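Local atomic coordinates of envelopment polyprotein (Bovine Schmallenberg virus BH80/Germany/2011, PDB entry 7A56), a protein that probably drives merger of the viral envelope with a host-cell membrane during entry, as the class II fusion glycoprotein Gc, here a postfusion trimer. Residues S77-P80 and S86-I89; A81-S86 and I399-P404; Y105-I110 and S210-V215; V200-T205 and G334-K339. All coordinates share one frame; numbering follows the deposited sequence.

Contact 1: residues S77-P80 and S86-I89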
loop_
_atom_site.group_PDB
_atom_site.type_symbol
_atom_site.label_atom_id
_atom_site.label_comp_id
_atom_site.label_asym_id
_atom_site.label_seq_id
_atom_site.Cartn_x
_atom_site.Cartn_y
_atom_site.Cartn_z
ATOM N N SER A 77 -23.097 -16.685 13.154
ATOM C CA SER A 77 -21.898 -16.126 13.775
ATOM C C SER A 77 -20.945 -15.756 12.636
ATOM O O SER A 77 -21.339 -15.699 11.459
ATOM C CB SER A 77 -21.281 -17.105 14.781
ATOM O OG SER A 77 -20.307 -16.475 15.602
ATOM N N HIS A 78 -19.691 -15.502 12.985
ATOM C CA HIS A 78 -18.692 -15.116 11.985
ATOM C C HIS A 78 -17.319 -15.536 12.477
ATOM O O HIS A 78 -17.096 -15.693 13.687
ATOM C CB HIS A 78 -18.693 -13.604 11.720
ATOM C CG HIS A 78 -18.718 -12.781 12.976
ATOM N ND1 HIS A 78 -19.883 -12.242 13.500
ATOM C CD2 HIS A 78 -17.738 -12.457 13.848
ATOM C CE1 HIS A 78 -19.613 -11.614 14.632
ATOM N NE2 HIS A 78 -18.319 -11.728 14.869
ATOM N N ILE A 79 -16.368 -15.634 11.532
ATOM C CA ILE A 79 -15.014 -16.044 11.840
ATOM C C ILE A 79 -14.067 -15.285 10.914
ATOM O O ILE A 79 -14.406 -15.089 9.739
ATOM C CB ILE A 79 -14.812 -17.570 11.673
ATOM C CG1 ILE A 79 -13.366 -17.994 11.932
ATOM C CG2 ILE A 79 -15.263 -18.084 10.305
ATOM C CD1 ILE A 79 -13.195 -19.506 11.991
ATOM N N PRO A 80 -12.916 -14.819 11.415
ATOM C CA PRO A 80 -11.947 -14.118 10.534
ATOM C C PRO A 80 -11.524 -14.981 9.372
ATOM O O PRO A 80 -11.279 -16.179 9.545
ATOM C CB PRO A 80 -10.752 -13.847 11.460
ATOM C CG PRO A 80 -11.430 -13.721 12.854
ATOM C CD PRO A 80 -12.502 -14.797 12.842
ATOM N N SER A 86 -10.467 -22.211 12.584
ATOM C CA SER A 86 -11.803 -22.818 12.551
ATOM C C SER A 86 -12.556 -22.522 13.847
ATOM O O SER A 86 -11.961 -22.187 14.887
ATOM C CB SER A 86 -11.765 -24.342 12.301
ATOM O OG SER A 86 -11.116 -25.120 13.298
ATOM N N ALA A 87 -13.898 -22.658 13.769
ATOM C CA ALA A 87 -14.827 -22.377 14.873
ATOM C C ALA A 87 -15.751 -23.570 15.038
ATOM O O ALA A 87 -16.091 -24.217 14.037
ATOM C CB ALA A 87 -15.719 -21.127 14.584
ATOM N N GLY A 88 -16.167 -23.888 16.274
ATOM C CA GLY A 88 -17.010 -25.058 16.514
ATOM C C GLY A 88 -18.428 -24.668 16.872
ATOM O O GLY A 88 -18.642 -23.666 17.554
ATOM N N ILE A 89 -19.397 -25.436 16.369
ATOM C CA ILE A 89 -20.809 -25.316 16.757
ATOM C C ILE A 89 -21.273 -26.673 17.194
ATOM O O ILE A 89 -21.236 -27.626 16.410
ATOM C CB ILE A 89 -21.721 -24.798 15.637
ATOM C CG1 ILE A 89 -21.222 -23.450 15.118
ATOM C CG2 ILE A 89 -23.214 -24.686 16.135
ATOM C CD1 ILE A 89 -21.618 -22.281 16.012
#
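Ile79 and Ala87 carry the apolar part of this contact. The tip of the isoleucine, CD1, comes to rest over the backbone joining Ser86 to Ala87, with Ile79 CD1 3.6 Å from the carbonyl carbon C of Ser86. The same methyl meets the side chain of the next residue, Ile79 CD1 lying 4.0 Å from Ala87 CB. Ile79 reaches this far because CG1 is anti to the backbone N (chi1 177°) and the chain then runs on extended (chi2 171°). Ser86 contributes main chain rather than hydroxyl, its CB pointing away from Ile79.

No hydrogen bond crosses between the segments, and the nearest CA atoms, those of Ile79 and Ala87, are 7.0 Å apart, so this is packing between sheets and not strand pairing. The polar groups of 77-80 look to other partners: Ser77 OG bonds to Met59 O, and His78, on the other face of its strand, bonds through NE2 to Asp229 OD2 of the second subunit.

The two strands run in opposite directions and are joined by a short loop, a beta-arch that carries the chain from one sheet to another. Strand 70-80 pairs with strand 335-343 through backbone hydrogen bonds of Ile79 with Ile336 and Ser77 with Tyr338, whereas strand 86-92 lies between strands 98-134 and 346-350. Ile104 of strand 98-134 also packs on Ile79.

Contact 2: residues A81-S86 and I399-P404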
loop_
_atom_site.group_PDB
_atom_site.type_symbol
_atom_site.label_atom_id
_atom_site.label_comp_id
_atom_site.label_asym_id
_atom_site.label_seq_id
_atom_site.Cartn_x
_atom_site.Cartn_y
_atom_site.Cartn_z
ATOM N N ALA A 81 -11.346 -14.346 8.195
ATOM C CA ALA A 81 -10.848 -15.079 7.029
ATOM C C ALA A 81 -9.341 -15.199 7.218
ATOM O O ALA A 81 -8.566 -14.412 6.673
ATOM C CB ALA A 81 -11.208 -14.372 5.725
ATOM N N ILE A 82 -8.932 -16.181 8.042
ATOM C CA ILE A 82 -7.531 -16.397 8.405
ATOM C C ILE A 82 -7.165 -17.832 8.067
ATOM O O ILE A 82 -7.879 -18.757 8.430
ATOM C CB ILE A 82 -7.261 -16.094 9.899
ATOM C CG1 ILE A 82 -7.313 -14.588 10.109
ATOM C CG2 ILE A 82 -5.876 -16.679 10.353
ATOM C CD1 ILE A 82 -7.231 -14.128 11.600
ATOM N N ASN A 83 -6.052 -18.018 7.362
ATOM C CA ASN A 83 -5.651 -19.367 6.931
ATOM C C ASN A 83 -5.493 -20.360 8.096
ATOM O O ASN A 83 -4.682 -20.153 9.002
ATOM C CB ASN A 83 -4.334 -19.237 6.148
ATOM C CG ASN A 83 -3.920 -20.548 5.525
ATOM O OD1 ASN A 83 -4.463 -20.980 4.519
ATOM N ND2 ASN A 83 -2.970 -21.190 6.140
ATOM N N GLY A 84 -6.209 -21.495 8.024
ATOM C CA GLY A 84 -6.150 -22.542 9.020
ATOM C C GLY A 84 -7.150 -22.401 10.171
ATOM O O GLY A 84 -7.305 -23.338 10.944
ATOM N N LEU A 85 -7.766 -21.253 10.346
ATOM C CA LEU A 85 -8.600 -21.041 11.547
ATOM C C LEU A 85 -9.936 -21.758 11.439
ATOM O O LEU A 85 -10.532 -21.830 10.362
ATOM C CB LEU A 85 -8.847 -19.536 11.733
ATOM C CG LEU A 85 -9.439 -19.053 13.085
ATOM C CD1 LEU A 85 -8.502 -19.314 14.200
ATOM C CD2 LEU A 85 -9.665 -17.521 12.937
ATOM N N SER A 86 -10.467 -22.211 12.584
ATOM C CA SER A 86 -11.803 -22.818 12.551
ATOM C C SER A 86 -12.556 -22.522 13.847
ATOM O O SER A 86 -11.961 -22.187 14.887
ATOM C CB SER A 86 -11.765 -24.342 12.301
ATOM O OG SER A 86 -11.116 -25.120 13.298
ATOM N N ILE A 399 0.938 -13.684 13.095
ATOM C CA ILE A 399 0.271 -14.967 13.301
ATOM C C ILE A 399 0.887 -15.927 12.305
ATOM O O ILE A 399 1.350 -15.522 11.228
ATOM C CB ILE A 399 -1.265 -14.859 13.112
ATOM C CG1 ILE A 399 -1.573 -14.523 11.682
ATOM C CG2 ILE A 399 -1.851 -13.748 13.953
ATOM C CD1 ILE A 399 -3.012 -14.817 11.322
ATOM N N ILE A 400 0.933 -17.199 12.686
ATOM C CA ILE A 400 1.525 -18.240 11.858
ATOM C C ILE A 400 0.556 -19.420 11.773
ATOM O O ILE A 400 -0.019 -19.848 12.783
ATOM C CB ILE A 400 2.906 -18.678 12.406
ATOM C CG1 ILE A 400 3.697 -19.506 11.365
ATOM C CG2 ILE A 400 2.731 -19.376 13.775
ATOM C CD1 ILE A 400 5.158 -19.799 11.798
ATOM N N ALA A 401 0.373 -19.956 10.564
ATOM C CA ALA A 401 -0.479 -21.133 10.425
ATOM C C ALA A 401 0.316 -22.367 10.824
ATOM O O ALA A 401 1.458 -22.528 10.420
ATOM C CB ALA A 401 -0.973 -21.287 8.991
ATOM N N VAL A 402 -0.297 -23.241 11.614
ATOM C CA VAL A 402 0.340 -24.482 12.042
ATOM C C VAL A 402 -0.401 -25.653 11.410
ATOM O O VAL A 402 -1.618 -25.593 11.141
ATOM C CB VAL A 402 0.407 -24.634 13.586
ATOM C CG1 VAL A 402 1.199 -23.435 14.199
ATOM C CG2 VAL A 402 -0.980 -24.754 14.233
ATOM N N ASP A 403 0.338 -26.722 11.201
ATOM C CA ASP A 403 -0.102 -27.804 10.338
ATOM C C ASP A 403 0.539 -29.084 10.854
ATOM O O ASP A 403 1.763 -29.154 10.961
ATOM C CB ASP A 403 0.302 -27.469 8.892
ATOM C CG ASP A 403 0.012 -28.587 7.877
ATOM O OD1 ASP A 403 -0.773 -29.504 8.146
ATOM O OD2 ASP A 403 0.586 -28.525 6.769
ATOM N N PRO A 404 -0.258 -30.079 11.265
ATOM C CA PRO A 404 0.310 -31.394 11.587
ATOM C C PRO A 404 1.150 -32.015 10.480
ATOM O O PRO A 404 1.941 -32.895 10.785
ATOM C CB PRO A 404 -0.932 -32.260 11.864
ATOM C CG PRO A 404 -2.020 -31.297 12.189
ATOM C CD PRO A 404 -1.719 -30.052 11.389
#
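The carboxamide of Asn83 turns its nitrogen end to Ala401, with Asn83 ND2 3.5 Å from Ala401 CB; this is van der Waals contact with a methyl. The other end does the polar work: OD1 accepts a hydrogen bond from the backbone N of Val109, which should fix the rotation of the amide. With CG anti to the backbone N of Asn83 (chi1 -173°), the side chain extends to both neighbours at once.

Next to it is an apolar pair. Ile82 and Ile399 cross obliquely, branch methyl against chain end, with Ile82 CG2 3.6 Å from Ile399 CD1. Ile82 and Leu85 bracket a type II turn closed by the bond from Leu85 N to Ile82 O, 3.1 Å long. Gly84 takes the third position at a positive phi of 90°, and Ala401 CB lies 3.9 Å from Asn83 O, the carbonyl just before it.

The turn is held to strand 98-134 by backbone hydrogen bonds between Gly84 and Leu85 on one side and Val106 on the other. Across from it, strand 399-402 is the outermost of its four-strand sheet, next to strand 385-391, whose Ser386 touches both isoleucines. Leu218 of the second subunit packs on Leu85 and Ile399, so another chain flanks this junction between the sheets.

Contact 3: residues Y105-I110 and S210-V215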
loop_
_atom_site.group_PDB
_atom_site.type_symbol
_atom_site.label_atom_id
_atom_site.label_comp_id
_atom_site.label_asym_id
_atom_site.label_seq_id
_atom_site.Cartn_x
_atom_site.Cartn_y
_atom_site.Cartn_z
ATOM N N TYR A 105 -14.492 -24.028 8.847
ATOM C CA TYR A 105 -13.025 -24.162 8.794
ATOM C C TYR A 105 -12.520 -23.347 7.606
ATOM O O TYR A 105 -12.931 -23.606 6.469
ATOM C CB TYR A 105 -12.664 -25.658 8.717
ATOM C CG TYR A 105 -11.268 -25.997 8.190
ATOM C CD1 TYR A 105 -10.167 -25.253 8.553
ATOM C CD2 TYR A 105 -11.079 -27.082 7.362
ATOM C CE1 TYR A 105 -8.863 -25.568 8.043
ATOM C CE2 TYR A 105 -9.818 -27.421 6.857
ATOM C CZ TYR A 105 -8.728 -26.666 7.207
ATOM O OH TYR A 105 -7.539 -27.040 6.703
ATOM N N VAL A 106 -11.633 -22.376 7.859
ATOM C CA VAL A 106 -11.064 -21.538 6.767
ATOM C C VAL A 106 -9.841 -22.294 6.238
ATOM O O VAL A 106 -8.734 -22.228 6.774
ATOM C CB VAL A 106 -10.756 -20.125 7.234
ATOM C CG1 VAL A 106 -10.284 -19.204 6.032
ATOM C CG2 VAL A 106 -11.978 -19.510 7.912
ATOM N N ARG A 107 -10.055 -23.087 5.195
ATOM C CA ARG A 107 -9.031 -24.035 4.807
ATOM C C ARG A 107 -7.858 -23.354 4.099
ATOM O O ARG A 107 -6.727 -23.785 4.260
ATOM C CB ARG A 107 -9.612 -25.121 3.915
ATOM C CG ARG A 107 -8.530 -26.148 3.496
ATOM C CD ARG A 107 -9.091 -27.453 3.057
ATOM N NE ARG A 107 -8.062 -28.239 2.390
ATOM C CZ ARG A 107 -7.154 -29.011 2.981
ATOM N NH1 ARG A 107 -7.106 -29.143 4.324
ATOM N NH2 ARG A 107 -6.281 -29.663 2.194
ATOM N N ARG A 108 -8.110 -22.310 3.331
ATOM C CA ARG A 108 -6.974 -21.630 2.686
ATOM C C ARG A 108 -7.249 -20.141 2.596
ATOM O O ARG A 108 -8.366 -19.713 2.284
ATOM C CB ARG A 108 -6.706 -22.247 1.312
ATOM C CG ARG A 108 -5.575 -21.505 0.515
ATOM C CD ARG A 108 -5.332 -22.263 -0.827
ATOM N NE ARG A 108 -6.477 -22.073 -1.728
ATOM C CZ ARG A 108 -7.324 -23.031 -2.102
ATOM N NH1 ARG A 108 -7.154 -24.275 -1.676
ATOM N NH2 ARG A 108 -8.333 -22.736 -2.923
ATOM N N VAL A 109 -6.240 -19.337 2.941
ATOM C CA VAL A 109 -6.250 -17.909 2.650
ATOM C C VAL A 109 -4.856 -17.576 2.134
ATOM O O VAL A 109 -3.871 -17.759 2.862
ATOM C CB VAL A 109 -6.532 -17.025 3.868
ATOM C CG1 VAL A 109 -6.377 -15.581 3.434
ATOM C CG2 VAL A 109 -7.982 -17.259 4.469
ATOM N N ILE A 110 -4.771 -17.081 0.909
ATOM C CA ILE A 110 -3.486 -16.525 0.406
ATOM C C ILE A 110 -3.786 -15.373 -0.542
ATOM O O ILE A 110 -4.876 -15.292 -1.117
ATOM C CB ILE A 110 -2.631 -17.535 -0.355
ATOM C CG1 ILE A 110 -3.404 -18.003 -1.557
ATOM C CG2 ILE A 110 -2.214 -18.703 0.515
ATOM C CD1 ILE A 110 -2.490 -18.481 -2.619
ATOM N N SER A 210 -15.362 -33.460 5.208
ATOM C CA SER A 210 -15.443 -32.018 5.030
ATOM C C SER A 210 -16.054 -31.677 3.667
ATOM O O SER A 210 -15.987 -32.468 2.725
ATOM C CB SER A 210 -14.038 -31.357 5.172
ATOM O OG SER A 210 -13.706 -31.129 6.544
ATOM N N PHE A 211 -16.712 -30.522 3.594
ATOM C CA PHE A 211 -17.350 -30.033 2.377
ATOM C C PHE A 211 -16.880 -28.616 2.108
ATOM O O PHE A 211 -17.160 -27.701 2.890
ATOM C CB PHE A 211 -18.879 -30.107 2.516
ATOM C CG PHE A 211 -19.364 -31.511 2.716
ATOM C CD1 PHE A 211 -19.606 -32.345 1.622
ATOM C CD2 PHE A 211 -19.506 -32.035 4.000
ATOM C CE1 PHE A 211 -20.006 -33.650 1.811
ATOM C CE2 PHE A 211 -19.937 -33.341 4.192
ATOM C CZ PHE A 211 -20.170 -34.159 3.095
ATOM N N CYS A 212 -16.157 -28.425 1.004
ATOM C CA CYS A 212 -15.364 -27.223 0.840
ATOM C C CYS A 212 -15.705 -26.484 -0.442
ATOM O O CYS A 212 -16.157 -27.083 -1.411
ATOM C CB CYS A 212 -13.858 -27.550 0.794
ATOM S SG CYS A 212 -13.325 -28.423 2.262
ATOM N N SER A 213 -15.457 -25.188 -0.441
ATOM C CA SER A 213 -15.613 -24.422 -1.678
ATOM C C SER A 213 -14.802 -23.140 -1.598
ATOM O O SER A 213 -14.655 -22.544 -0.508
ATOM C CB SER A 213 -17.112 -24.090 -1.891
ATOM O OG SER A 213 -17.251 -23.271 -3.036
ATOM N N THR A 214 -14.290 -22.690 -2.757
ATOM C CA THR A 214 -13.735 -21.343 -2.772
ATOM C C THR A 214 -14.911 -20.391 -2.567
ATOM O O THR A 214 -16.059 -20.737 -2.863
ATOM C CB THR A 214 -12.968 -21.048 -4.092
ATOM O OG1 THR A 214 -13.782 -21.383 -5.193
ATOM C CG2 THR A 214 -11.782 -21.925 -4.209
ATOM N N VAL A 215 -14.641 -19.233 -1.980
ATOM C CA VAL A 215 -15.668 -18.230 -1.747
ATOM C C VAL A 215 -15.091 -16.883 -2.175
ATOM O O VAL A 215 -13.957 -16.555 -1.825
ATOM C CB VAL A 215 -16.131 -18.216 -0.270
ATOM C CG1 VAL A 215 -15.015 -17.833 0.678
ATOM C CG2 VAL A 215 -17.367 -17.320 -0.067
#
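Arg108 brings its guanidinium alongside Thr214, and the nitrogen that does the touching, NH2, is also the one salt-bridged to Asp199 OD1. The Thr214 methyl meets the rim of the guanidinium rather than a face, with Arg108 NH2 3.8 Å from Thr214 CG2. A second salt bridge leaves from NH1 to Glu201 OE1, so the group is fixed by two carboxylates while the threonine supplies only a methyl. The arginine chain is extended as far as CD and bends there (chi3 70°), and the two side chains run alongside in the same direction.

Arg107 packs more loosely, Arg107 CD standing 4.4 Å from Cys212 SG, the sulfur disulfide-bonded to Cys203. Both partners flank strand 197-206, which runs between them and pairs with each; the CA atoms of Arg107 and Cys212 are accordingly 8.1 Å apart. Arg107 and Arg108 both face Glu201 of that middle strand, a classic beta bulge, with Arg107 at a helical psi of -34°. The bulge sends both arginines toward one glutamate, though Arg107 NE stays at long, weak range from it.

The Tyr105 ring leans forward along its own strand, over Arg107. Arg107 CA lies 3.5 Å above one face of the Tyr105 ring, toward its rim, and Arg107 NH1 makes a weak bond to Tyr105 OH. On the opposing segment, Ser213 OG donates to Thr214 O at 2.8 Å.

Contact 4: residues V200-T205 and G334-K339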
loop_
_atom_site.group_PDB
_atom_site.type_symbol
_atom_site.label_atom_id
_atom_site.label_comp_id
_atom_site.label_asym_id
_atom_site.label_seq_id
_atom_site.Cartn_x
_atom_site.Cartn_y
_atom_site.Cartn_z
ATOM N N VAL A 200 -9.492 -17.831 -1.279
ATOM C CA VAL A 200 -10.048 -18.226 0.023
ATOM C C VAL A 200 -10.913 -19.454 -0.188
ATOM O O VAL A 200 -11.798 -19.470 -1.063
ATOM C CB VAL A 200 -10.861 -17.094 0.698
ATOM C CG1 VAL A 200 -11.510 -17.562 2.033
ATOM C CG2 VAL A 200 -9.972 -15.896 0.948
ATOM N N GLU A 201 -10.649 -20.485 0.606
ATOM C CA GLU A 201 -11.473 -21.671 0.593
ATOM C C GLU A 201 -11.983 -21.915 1.996
ATOM O O GLU A 201 -11.213 -21.881 2.969
ATOM C CB GLU A 201 -10.667 -22.860 0.079
ATOM C CG GLU A 201 -11.472 -24.206 0.061
ATOM C CD GLU A 201 -10.543 -25.382 -0.235
ATOM O OE1 GLU A 201 -9.398 -25.377 0.274
ATOM O OE2 GLU A 201 -10.934 -26.275 -0.992
ATOM N N VAL A 202 -13.268 -22.260 2.095
ATOM C CA VAL A 202 -13.885 -22.482 3.406
ATOM C C VAL A 202 -14.611 -23.812 3.373
ATOM O O VAL A 202 -15.080 -24.248 2.317
ATOM C CB VAL A 202 -14.868 -21.355 3.787
ATOM C CG1 VAL A 202 -14.145 -20.011 3.812
ATOM C CG2 VAL A 202 -16.053 -21.349 2.855
ATOM N N CYS A 203 -14.637 -24.504 4.526
ATOM C CA CYS A 203 -15.191 -25.847 4.592
ATOM C C CYS A 203 -16.199 -25.943 5.730
ATOM O O CYS A 203 -16.076 -25.270 6.753
ATOM C CB CYS A 203 -14.143 -26.968 4.853
ATOM S SG CYS A 203 -12.800 -26.985 3.601
ATOM N N ILE A 204 -17.205 -26.777 5.514
ATOM C CA ILE A 204 -18.053 -27.298 6.593
ATOM C C ILE A 204 -17.446 -28.623 7.010
ATOM O O ILE A 204 -17.436 -29.592 6.237
ATOM C CB ILE A 204 -19.502 -27.504 6.126
ATOM C CG1 ILE A 204 -20.072 -26.224 5.524
ATOM C CG2 ILE A 204 -20.440 -27.970 7.329
ATOM C CD1 ILE A 204 -20.138 -25.071 6.511
ATOM N N THR A 205 -16.987 -28.711 8.247
ATOM C CA THR A 205 -16.300 -29.916 8.690
ATOM C C THR A 205 -17.197 -30.661 9.683
ATOM O O THR A 205 -17.598 -30.113 10.727
ATOM C CB THR A 205 -14.943 -29.549 9.277
ATOM O OG1 THR A 205 -14.122 -29.050 8.203
ATOM C CG2 THR A 205 -14.225 -30.755 9.945
ATOM N N GLY A 334 -10.478 -10.665 5.793
ATOM C CA GLY A 334 -11.853 -10.274 5.848
ATOM C C GLY A 334 -12.585 -11.084 6.917
ATOM O O GLY A 334 -11.971 -11.569 7.868
ATOM N N THR A 335 -13.895 -11.215 6.728
ATOM C CA THR A 335 -14.764 -11.950 7.680
ATOM C C THR A 335 -15.627 -12.952 6.920
ATOM O O THR A 335 -16.278 -12.597 5.915
ATOM C CB THR A 335 -15.679 -10.974 8.429
ATOM O OG1 THR A 335 -14.941 -9.959 9.108
ATOM C CG2 THR A 335 -16.658 -11.758 9.440
ATOM N N ILE A 336 -15.687 -14.191 7.407
ATOM C CA ILE A 336 -16.644 -15.181 6.920
ATOM C C ILE A 336 -17.872 -15.174 7.837
ATOM O O ILE A 336 -17.768 -15.493 9.032
ATOM C CB ILE A 336 -16.028 -16.604 6.850
ATOM C CG1 ILE A 336 -14.692 -16.636 6.046
ATOM C CG2 ILE A 336 -17.057 -17.659 6.256
ATOM C CD1 ILE A 336 -14.822 -16.165 4.652
ATOM N N ASN A 337 -19.034 -14.788 7.294
ATOM C CA ASN A 337 -20.302 -14.922 8.016
ATOM C C ASN A 337 -20.913 -16.273 7.709
ATOM O O ASN A 337 -20.753 -16.788 6.594
ATOM C CB ASN A 337 -21.241 -13.782 7.607
ATOM C CG ASN A 337 -20.678 -12.448 7.962
ATOM O OD1 ASN A 337 -20.540 -12.142 9.133
ATOM N ND2 ASN A 337 -20.301 -11.651 6.968
ATOM N N TYR A 338 -21.632 -16.854 8.695
ATOM C CA TYR A 338 -22.281 -18.119 8.415
ATOM C C TYR A 338 -23.547 -18.246 9.265
ATOM O O TYR A 338 -23.631 -17.707 10.372
ATOM C CB TYR A 338 -21.377 -19.328 8.702
ATOM C CG TYR A 338 -20.759 -19.389 10.120
ATOM C CD1 TYR A 338 -21.441 -20.024 11.156
ATOM C CD2 TYR A 338 -19.508 -18.838 10.401
ATOM C CE1 TYR A 338 -20.905 -20.126 12.428
ATOM C CE2 TYR A 338 -18.920 -18.937 11.692
ATOM C CZ TYR A 338 -19.677 -19.597 12.717
ATOM O OH TYR A 338 -19.154 -19.749 13.993
ATOM N N LYS A 339 -24.494 -18.994 8.720
ATOM C CA LYS A 339 -25.771 -19.272 9.370
ATOM C C LYS A 339 -26.127 -20.728 9.136
ATOM O O LYS A 339 -26.041 -21.237 8.004
ATOM C CB LYS A 339 -26.856 -18.312 8.831
ATOM C CG LYS A 339 -28.288 -18.476 9.537
ATOM C CD LYS A 339 -29.332 -17.763 8.707
ATOM C CE LYS A 339 -30.801 -17.907 9.395
ATOM N NZ LYS A 339 -31.785 -17.090 8.611
#
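Strands 200-205 and 335-339 pass one over the other with Val202 and Ile336 at the closest point, their CA atoms 8.6 Å apart and no hydrogen bond between the backbones. Val202 and Ile336 meet end on, methyl to methyl. The terminal methyl does most of the touching: Ile336 CD1 is 4.0 Å from Val202 CG1 and 4.4 Å from Val200 CG1, so it meets both valines that point from the opposing strand. Ile336 CG1 also comes to 4.1 Å from Val202 CG1. In Ile336, CG1 stands beside the backbone N (chi1 -53°) and the chain folds again at chi2 (-59°), which carries CD1 toward Val200. At 4.0 to 4.4 Å these are ordinary van der Waals contacts between buried branched side chains.

Strand alternation sorts the other residues. Between and beyond the valines, Glu201 and Cys203 turn to the face away from Ile336, toward side chains of strands 98-134 and 209-214. Flanking Ile336, Thr335 bonds through OG1 to Gln231 OE1 of the second subunit, and Asn337 packs on His78 of the third. Ile79 and Ile230, from the strands on either side of 335-343, add to the apolar layer around Ile336. Two sheets facing each other across such a layer are consistent with the beta-sandwich of domain I in class II fusion proteins.

In the fold
Contacts 1 and 4, with centres 8 Å apart, share one interior: Ile79 and Ile336 belong to paired strands, and both pack against the opposing sheet. Contacts 3 and 4 are closer still, at 7 Å, because strand 197-206, which holds a segment of contact 4, runs between the two strands of contact 3 and pairs with both; Ser210 OG lies 2.7 Å from Thr205 OG1. Contact 2 begins where 77-80 ends and shares Ser86 with contact 1, Ile79 CG1 packing 3.9 Å from Leu85 CD2. Ala81 N, 2.9 Å from Gly334 O, ties it to contact 4, so its turn joins this sandwich to the sheet of strand 399-402. The second subunit touches contacts 1, 2 and 4.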